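Local structure of L-serine ammonia-lyase (Rhizomucor miehei CAU432, 5C3U) at residues 20-25 / 39-44; 280-285 / 310-315. The protein belongs to the fold type II (tryptophan synthase beta-like) family of pyridoxal-phosphate-dependent enzymes and holds pyridoxal-5'-phosphate in a pocket. All blocks are in the same frame, centred on the assembly; numbering follows the deposited sequence.

Interaction 1: residues 20-25 / 39-44; sequences VATPLL and FLKMEN
L24 and L25 run antiparallel to L40 and K41, L24–K41 being a non-hydrogen-bonded pair and L25–L40 a hydrogen-bonded one, while M42 N continues the ladder by donating almost straight to P23 O (3.0 Å, 171°). L25 and L40 exchange both of their backbone bonds, L25 N to L40 O at 2.8 Å and L40 N to L25 O at 2.7 Å. L24 and K41 share one face of the sheet. There CD1 of L24 rests 3.7 Å from F39 CB, and its other methyl, CD2, meets the F39 ring obliquely. On the face of L25 and L40, the L25 side chain crosses that of M42 at about a right angle, CD1 lying 3.7 Å from M42 CG. Beyond the strand pair, T22 collects the polar ends. Its hydroxyl, turned between the backbone N and the carbonyl carbon (chi1 54°), donates to E43 OE2 at 2.7 Å, meeting the carboxylate on its syn side but 33° out of plane. K41, bent at chi2, swings its ammonium back to T22, giving NZ to T22 O at 2.9 Å from above the carbonyl plane, and a weak bond to T22 OG1. K41 NZ is also hydrogen-bonded to Q166 and forms a salt bridge with E162, both on helix 150-166, while R54 forms one with E43 OE1. The buried lysine and glutamate are thus each matched by an opposite charge, with the T22 hydroxyl bridging them, which probably keeps both ionised at this edge of the sheet.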
ATOM      1  N   VAL A  20       7.339   6.210  11.049  1.00 27.32           N
ATOM      2  CA  VAL A  20       8.701   5.995  11.537  1.00 28.75           C
ATOM      3  C   VAL A  20       9.565   5.655  10.353  1.00 29.07           C
ATOM      4  O   VAL A  20       9.050   5.240   9.314  1.00 28.37           O
ATOM      5  CB  VAL A  20       8.778   4.892  12.638  1.00 29.57           C
ATOM      6  CG1 VAL A  20       7.942   5.287  13.843  1.00 31.00           C
ATOM      7  CG2 VAL A  20       8.379   3.504  12.114  1.00 29.84           C
ATOM      8  N   ALA A  21      10.873   5.861  10.474  1.00 29.71           N
ATOM      9  CA  ALA A  21      11.788   5.351   9.461  1.00 29.89           C
ATOM     10  C   ALA A  21      11.856   3.826   9.585  1.00 28.76           C
ATOM     11  O   ALA A  21      11.850   3.269  10.690  1.00 30.19           O
ATOM     12  CB  ALA A  21      13.166   5.991   9.588  1.00 30.22           C
ATOM     13  N   THR A  22      11.847   3.145   8.450  1.00 27.01           N
ATOM     14  CA  THR A  22      11.744   1.690   8.466  1.00 27.99           C
ATOM     15  C   THR A  22      13.014   1.071   7.894  1.00 27.41           C
ATOM     16  O   THR A  22      13.693   1.707   7.094  1.00 28.93           O
ATOM     17  CB  THR A  22      10.558   1.202   7.618  1.00 26.39           C
ATOM     18  OG1 THR A  22      10.677   1.759   6.307  1.00 26.34           O
ATOM     19  CG2 THR A  22       9.224   1.605   8.232  1.00 27.34           C
ATOM     20  N   PRO A  23      13.321  -0.180   8.286  1.00 29.87           N
ATOM     21  CA  PRO A  23      14.502  -0.869   7.749  1.00 31.16           C
ATOM     22  C   PRO A  23      14.453  -1.103   6.241  1.00 29.01           C
ATOM     23  O   PRO A  23      13.363  -1.330   5.670  1.00 29.34           O
ATOM     24  CB  PRO A  23      14.462  -2.230   8.447  1.00 31.08           C
ATOM     25  CG  PRO A  23      13.695  -2.020   9.685  1.00 32.84           C
ATOM     26  CD  PRO A  23      12.683  -0.951   9.373  1.00 30.34           C
ATOM     27  N   LEU A  24      15.632  -1.063   5.621  1.00 30.27           N
ATOM     28  CA  LEU A  24      15.811  -1.551   4.257  1.00 30.98           C
ATOM     29  C   LEU A  24      16.659  -2.823   4.341  1.00 32.44           C
ATOM     30  O   LEU A  24      17.878  -2.754   4.517  1.00 34.72           O
ATOM     31  CB  LEU A  24      16.459  -0.494   3.358  1.00 32.11           C
ATOM     32  CG  LEU A  24      16.617  -0.860   1.876  1.00 31.59           C
ATOM     33  CD1 LEU A  24      15.280  -0.896   1.146  1.00 31.11           C
ATOM     34  CD2 LEU A  24      17.579   0.071   1.162  1.00 32.80           C
ATOM     35  N   LEU A  25      16.000  -3.976   4.261  1.00 30.98           N
ATOM     36  CA  LEU A  25      16.674  -5.264   4.444  1.00 32.27           C
ATOM     37  C   LEU A  25      17.201  -5.869   3.154  1.00 33.10           C
ATOM     38  O   LEU A  25      16.541  -5.852   2.119  1.00 31.74           O
ATOM     39  CB  LEU A  25      15.762  -6.259   5.168  1.00 33.31           C
ATOM     40  CG  LEU A  25      15.242  -5.911   6.573  1.00 37.85           C
ATOM     41  CD1 LEU A  25      14.267  -6.982   7.037  1.00 39.12           C
ATOM     42  CD2 LEU A  25      16.352  -5.720   7.605  1.00 40.27           C
ATOM     43  N   PHE A  39      16.639  -5.482  -2.274  1.00 27.73           N
ATOM     44  CA  PHE A  39      16.436  -4.834  -0.990  1.00 27.70           C
ATOM     45  C   PHE A  39      14.942  -4.739  -0.713  1.00 28.08           C
ATOM     46  O   PHE A  39      14.151  -4.483  -1.623  1.00 27.62           O
ATOM     47  CB  PHE A  39      17.025  -3.436  -0.987  1.00 29.18           C
ATOM     48  CG  PHE A  39      18.521  -3.412  -1.075  1.00 30.33           C
ATOM     49  CD1 PHE A  39      19.154  -3.287  -2.312  1.00 32.63           C
ATOM     50  CD2 PHE A  39      19.292  -3.515   0.079  1.00 33.14           C
ATOM     51  CE1 PHE A  39      20.542  -3.264  -2.385  1.00 33.82           C
ATOM     52  CE2 PHE A  39      20.676  -3.481   0.012  1.00 34.25           C
ATOM     53  CZ  PHE A  39      21.297  -3.362  -1.223  1.00 34.74           C
ATOM     54  N   LEU A  40      14.572  -4.922   0.543  1.00 24.71           N
ATOM     55  CA  LEU A  40      13.170  -4.916   0.931  1.00 26.73           C
ATOM     56  C   LEU A  40      12.921  -3.761   1.889  1.00 27.33           C
ATOM     57  O   LEU A  40      13.533  -3.697   2.961  1.00 27.49           O
ATOM     58  CB  LEU A  40      12.813  -6.247   1.596  1.00 28.17           C
ATOM     59  CG  LEU A  40      13.148  -7.512   0.801  1.00 28.75           C
ATOM     60  CD1 LEU A  40      12.868  -8.737   1.652  1.00 32.00           C
ATOM     61  CD2 LEU A  40      12.388  -7.564  -0.516  1.00 29.24           C
ATOM     62  N   LYS A  41      12.042  -2.837   1.487  1.00 27.38           N
ATOM     63  CA  LYS A  41      11.676  -1.689   2.328  1.00 26.55           C
ATOM     64  C   LYS A  41      10.497  -2.101   3.222  1.00 27.38           C
ATOM     65  O   LYS A  41       9.394  -2.338   2.730  1.00 25.57           O
ATOM     66  CB  LYS A  41      11.334  -0.480   1.437  1.00 26.06           C
ATOM     67  CG  LYS A  41      11.022   0.809   2.182  1.00 26.64           C
ATOM     68  CD  LYS A  41      12.154   1.212   3.124  1.00 26.51           C
ATOM     69  CE  LYS A  41      11.979   2.667   3.547  1.00 26.24           C
ATOM     70  NZ  LYS A  41      12.966   3.043   4.607  1.00 25.52           N
ATOM     71  N   MET A  42      10.742  -2.227   4.531  1.00 26.28           N
ATOM     72  CA  MET A  42       9.824  -2.923   5.439  1.00 27.74           C
ATOM     73  C   MET A  42       8.758  -2.043   6.119  1.00 28.78           C
ATOM     74  O   MET A  42       8.850  -1.736   7.309  1.00 27.69           O
ATOM     75  CB  MET A  42      10.619  -3.692   6.520  1.00 29.17           C
ATOM     76  CG  MET A  42      11.661  -4.652   5.945  1.00 30.44           C
ATOM     77  SD  MET A  42      10.898  -5.938   4.935  1.00 36.14           S
ATOM     78  CE  MET A  42       9.988  -6.809   6.209  1.00 34.35           C
ATOM     79  N   GLU A  43       7.715  -1.696   5.375  1.00 26.78           N
ATOM     80  CA  GLU A  43       6.606  -0.890   5.920  1.00 28.37           C
ATOM     81  C   GLU A  43       5.677  -1.591   6.936  1.00 27.18           C
ATOM     82  O   GLU A  43       4.819  -0.943   7.572  1.00 25.97           O
ATOM     83  CB  GLU A  43       5.829  -0.271   4.750  1.00 27.26           C
ATOM     84  CG  GLU A  43       6.715   0.600   3.867  1.00 28.51           C
ATOM     85  CD  GLU A  43       7.298   1.790   4.631  1.00 30.47           C
ATOM     86  OE1 GLU A  43       6.507   2.603   5.156  1.00 30.22           O
ATOM     87  OE2 GLU A  43       8.541   1.914   4.698  1.00 29.75           O
ATOM     88  N   ASN A  44       5.835  -2.909   7.101  1.00 27.95           N
ATOM     89  CA  ASN A  44       5.077  -3.641   8.119  1.00 30.29           C
ATOM     90  C   ASN A  44       5.470  -3.221   9.525  1.00 30.11           C
ATOM     91  O   ASN A  44       4.766  -3.520  10.487  1.00 33.26           O
ATOM     92  CB  ASN A  44       5.240  -5.161   7.945  1.00 31.69           C
ATOM     93  CG  ASN A  44       6.704  -5.596   7.913  1.00 35.46           C
ATOM     94  OD1 ASN A  44       7.551  -4.938   7.299  1.00 36.73           O
ATOM     95  ND2 ASN A  44       7.005  -6.716   8.562  1.00 34.76           N
TER

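Interaction 2: residues 280-285 / 310-315; sequences ASAGAA and LVTGGS. With PLP (pyridoxal-5'-phosphate), chain B.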
ATOM      1  N   ALA A 280      -1.516 -10.152   0.854  1.00 20.40           N
ATOM      2  CA  ALA A 280      -1.345 -10.455  -0.570  1.00 22.31           C
ATOM      3  C   ALA A 280      -1.082  -9.226  -1.428  1.00 23.11           C
ATOM      4  O   ALA A 280      -0.465  -9.355  -2.500  1.00 23.80           O
ATOM      5  CB  ALA A 280      -2.553 -11.227  -1.096  1.00 20.75           C
ATOM      6  N   SER A 281      -1.544  -8.040  -0.977  1.00 25.24           N
ATOM      7  CA  SER A 281      -1.166  -6.775  -1.611  1.00 25.81           C
ATOM      8  C   SER A 281       0.366  -6.607  -1.735  1.00 26.19           C
ATOM      9  O   SER A 281       0.906  -6.334  -2.816  1.00 24.23           O
ATOM     10  CB  SER A 281      -1.797  -5.596  -0.850  1.00 24.80           C
ATOM     11  OG  SER A 281      -3.196  -5.852  -0.661  1.00 32.92           O
ATOM     12  N   ALA A 282       1.075  -6.812  -0.628  1.00 22.82           N
ATOM     13  CA  ALA A 282       2.540  -6.744  -0.632  1.00 22.95           C
ATOM     14  C   ALA A 282       3.090  -7.954  -1.346  1.00 22.43           C
ATOM     15  O   ALA A 282       4.131  -7.886  -2.017  1.00 24.36           O
ATOM     16  CB  ALA A 282       3.048  -6.719   0.813  1.00 23.23           C
ATOM     17  N   GLY A 283       2.389  -9.076  -1.210  1.00 22.09           N
ATOM     18  CA  GLY A 283       2.776 -10.311  -1.860  1.00 22.59           C
ATOM     19  C   GLY A 283       2.837 -10.119  -3.380  1.00 25.25           C
ATOM     20  O   GLY A 283       3.693 -10.699  -4.033  1.00 22.56           O
ATOM     21  N   ALA A 284       1.936  -9.308  -3.929  1.00 24.57           N
ATOM     22  CA  ALA A 284       1.965  -9.018  -5.379  1.00 25.70           C
ATOM     23  C   ALA A 284       3.323  -8.446  -5.822  1.00 27.21           C
ATOM     24  O   ALA A 284       3.862  -8.864  -6.844  1.00 27.60           O
ATOM     25  CB  ALA A 284       0.825  -8.095  -5.786  1.00 26.72           C
ATOM     26  N   ALA A 285       3.867  -7.497  -5.061  1.00 25.44           N
ATOM     27  CA  ALA A 285       5.162  -6.910  -5.413  1.00 25.77           C
ATOM     28  C   ALA A 285       6.305  -7.907  -5.244  1.00 24.43           C
ATOM     29  O   ALA A 285       7.166  -8.011  -6.109  1.00 24.43           O
ATOM     30  CB  ALA A 285       5.431  -5.652  -4.607  1.00 25.16           C
ATOM     31  N   LEU A 310       8.920  -2.510  -2.282  1.00 24.61           N
ATOM     32  CA  LEU A 310       8.209  -1.884  -1.163  1.00 24.84           C
ATOM     33  C   LEU A 310       7.303  -2.902  -0.527  1.00 25.24           C
ATOM     34  O   LEU A 310       6.298  -3.313  -1.124  1.00 26.87           O
ATOM     35  CB  LEU A 310       7.419  -0.641  -1.602  1.00 22.75           C
ATOM     36  CG  LEU A 310       8.146   0.420  -2.425  1.00 24.42           C
ATOM     37  CD1 LEU A 310       7.198   1.586  -2.706  1.00 24.60           C
ATOM     38  CD2 LEU A 310       9.418   0.915  -1.738  1.00 24.61           C
ATOM     39  N   VAL A 311       7.670  -3.333   0.680  1.00 25.30           N
ATOM     40  CA  VAL A 311       6.926  -4.367   1.356  1.00 25.25           C
ATOM     41  C   VAL A 311       5.921  -3.664   2.246  1.00 25.19           C
ATOM     42  O   VAL A 311       6.230  -3.234   3.365  1.00 24.97           O
ATOM     43  CB  VAL A 311       7.837  -5.311   2.159  1.00 24.58           C
ATOM     44  CG1 VAL A 311       6.991  -6.330   2.946  1.00 24.93           C
ATOM     45  CG2 VAL A 311       8.795  -6.024   1.213  1.00 24.68           C
ATOM     46  N   THR A 312       4.714  -3.530   1.715  1.00 23.81           N
ATOM     47  CA  THR A 312       3.754  -2.581   2.272  1.00 23.98           C
ATOM     48  C   THR A 312       3.113  -3.013   3.587  1.00 24.14           C
ATOM     49  O   THR A 312       2.551  -2.175   4.294  1.00 23.22           O
ATOM     50  CB  THR A 312       2.714  -2.154   1.230  1.00 24.80           C
ATOM     51  OG1 THR A 312       2.151  -3.324   0.606  1.00 23.90           O
ATOM     52  CG2 THR A 312       3.394  -1.292   0.182  1.00 25.71           C
ATOM     53  N   GLY A 313       3.196  -4.309   3.898  1.00 22.61           N
ATOM     54  CA  GLY A 313       2.787  -4.817   5.200  1.00 22.10           C
ATOM     55  C   GLY A 313       1.320  -5.189   5.128  1.00 24.71           C
ATOM     56  O   GLY A 313       0.908  -5.987   4.258  1.00 25.03           O
ATOM     57  N   GLY A 314       0.534  -4.605   6.020  1.00 24.49           N
ATOM     58  CA  GLY A 314      -0.909  -4.813   6.024  1.00 24.62           C
ATOM     59  C   GLY A 314      -1.405  -5.777   7.092  1.00 24.96           C
ATOM     60  O   GLY A 314      -0.717  -6.725   7.466  1.00 24.61           O
ATOM     61  N   SER A 315      -2.627  -5.552   7.554  1.00 24.27           N
ATOM     62  CA  SER A 315      -3.177  -6.364   8.651  1.00 24.60           C
ATOM     63  C   SER A 315      -4.247  -7.345   8.199  1.00 25.16           C
ATOM     64  O   SER A 315      -4.740  -8.086   9.038  1.00 25.29           O
ATOM     65  CB  SER A 315      -3.736  -5.484   9.782  1.00 26.90           C
ATOM     66  OG  SER A 315      -2.716  -4.660  10.362  1.00 28.33           O
TER
HETATM   67  N1  PLP B 401      -0.338  -2.435   0.002  1.00 26.72           N
HETATM   68  C2  PLP B 401      -0.940  -2.269   1.193  1.00 26.55           C
HETATM   69  C2A PLP B 401      -0.822  -3.291   2.298  1.00 26.39           C
HETATM   70  C3  PLP B 401      -1.745  -1.067   1.419  1.00 26.84           C
HETATM   71  O3  PLP B 401      -2.367  -0.867   2.623  1.00 28.00           O
HETATM   72  C4  PLP B 401      -1.816  -0.088   0.313  1.00 27.32           C
HETATM   73  C4A PLP B 401      -2.583   1.155   0.497  1.00 27.96           C
HETATM   74  C5  PLP B 401      -1.112  -0.375  -0.962  1.00 28.88           C
HETATM   75  C6  PLP B 401      -0.387  -1.569  -1.035  1.00 27.81           C
HETATM   76  C5A PLP B 401      -1.149   0.584  -2.154  1.00 29.08           C
HETATM   77  O4P PLP B 401      -2.304   1.405  -2.039  1.00 29.63           O
HETATM   78  P   PLP B 401      -2.707   2.695  -2.934  1.00 24.57           P
HETATM   79  O1P PLP B 401      -2.065   3.896  -2.333  1.00 26.22           O
HETATM   80  O2P PLP B 401      -2.320   2.426  -4.399  1.00 25.29           O
HETATM   81  O3P PLP B 401      -4.182   2.635  -2.742  1.00 26.21           O
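A282 and T312 face each other where helix 280-290 crosses the end of strand 306-311, the A282 methyl sitting 3.5 Å from T312 OG1. That methyl is the main point of contact on the helix side: besides the hydroxyl it looks onto the backbone, with CB 3.9 Å from G313 N, and comes more loosely to V311 CG1. One turn further on, the methyl of A285 approaches L310 O at 4.3 Å. Small side chains therefore let the helix lie close to the chain as it leaves the strand. From the same junction T312 and S281 reach pyridoxal-5'-phosphate. T312 holds its hydroxyl between the backbone N and the carbonyl carbon (chi1 50°), which brings OG1 to 2.7 Å from N1 of pyridoxal-5'-phosphate, well out of the plane of the pyridine ring. S281 comes from the other side of that plane, its CB 3.6 Å from PLP N1, so the ring nitrogen is flanked by the two residues. The S281 hydroxyl is itself engaged by E279 OE1 and S234 N, which probably fixes the rotation of this side chain beside the ring. Next to them G313 O lies 3.8 Å from the C2A methyl of PLP. G313 has a positive phi (90°), which suits glycine, and its backbone is also bonded to that of E279, just ahead of the helix; G314, with no side chain, passes beside the same methyl. G180, G181, G182 and L184 offer backbone N-H groups to pyridoxal-5'-phosphate, and S147 and N80 add side-chain bonds. A serine, threonine or, in some relatives, cysteine side chain at the pyridine nitrogen, carried just beyond a core strand, is characteristic of the pyridoxal-5'-phosphate site of fold type II enzymes.

From the N terminus, the chain enters through 20-25, passes helix 28-34 and returns along 39-44, so interaction 1 closes a loop between two neighbouring antiparallel strands at the edge of the six-stranded sheet. More than two hundred residues later interaction 2 opens at helix 280-290 and closes on 310-315, after the chain has passed helix 293-297. The two contacts follow in series, neither nested nor crossing, but they meet through the sheet: strand 306-311 lies beside strand 37-42, with V311 N probably bonded to K41 O and E43 N to V311 O. N44 packs on G313 as well. Together they connect strand 24-26 at one edge of the sheet, through its neighbour, to the pyridoxal-5'-phosphate pocket.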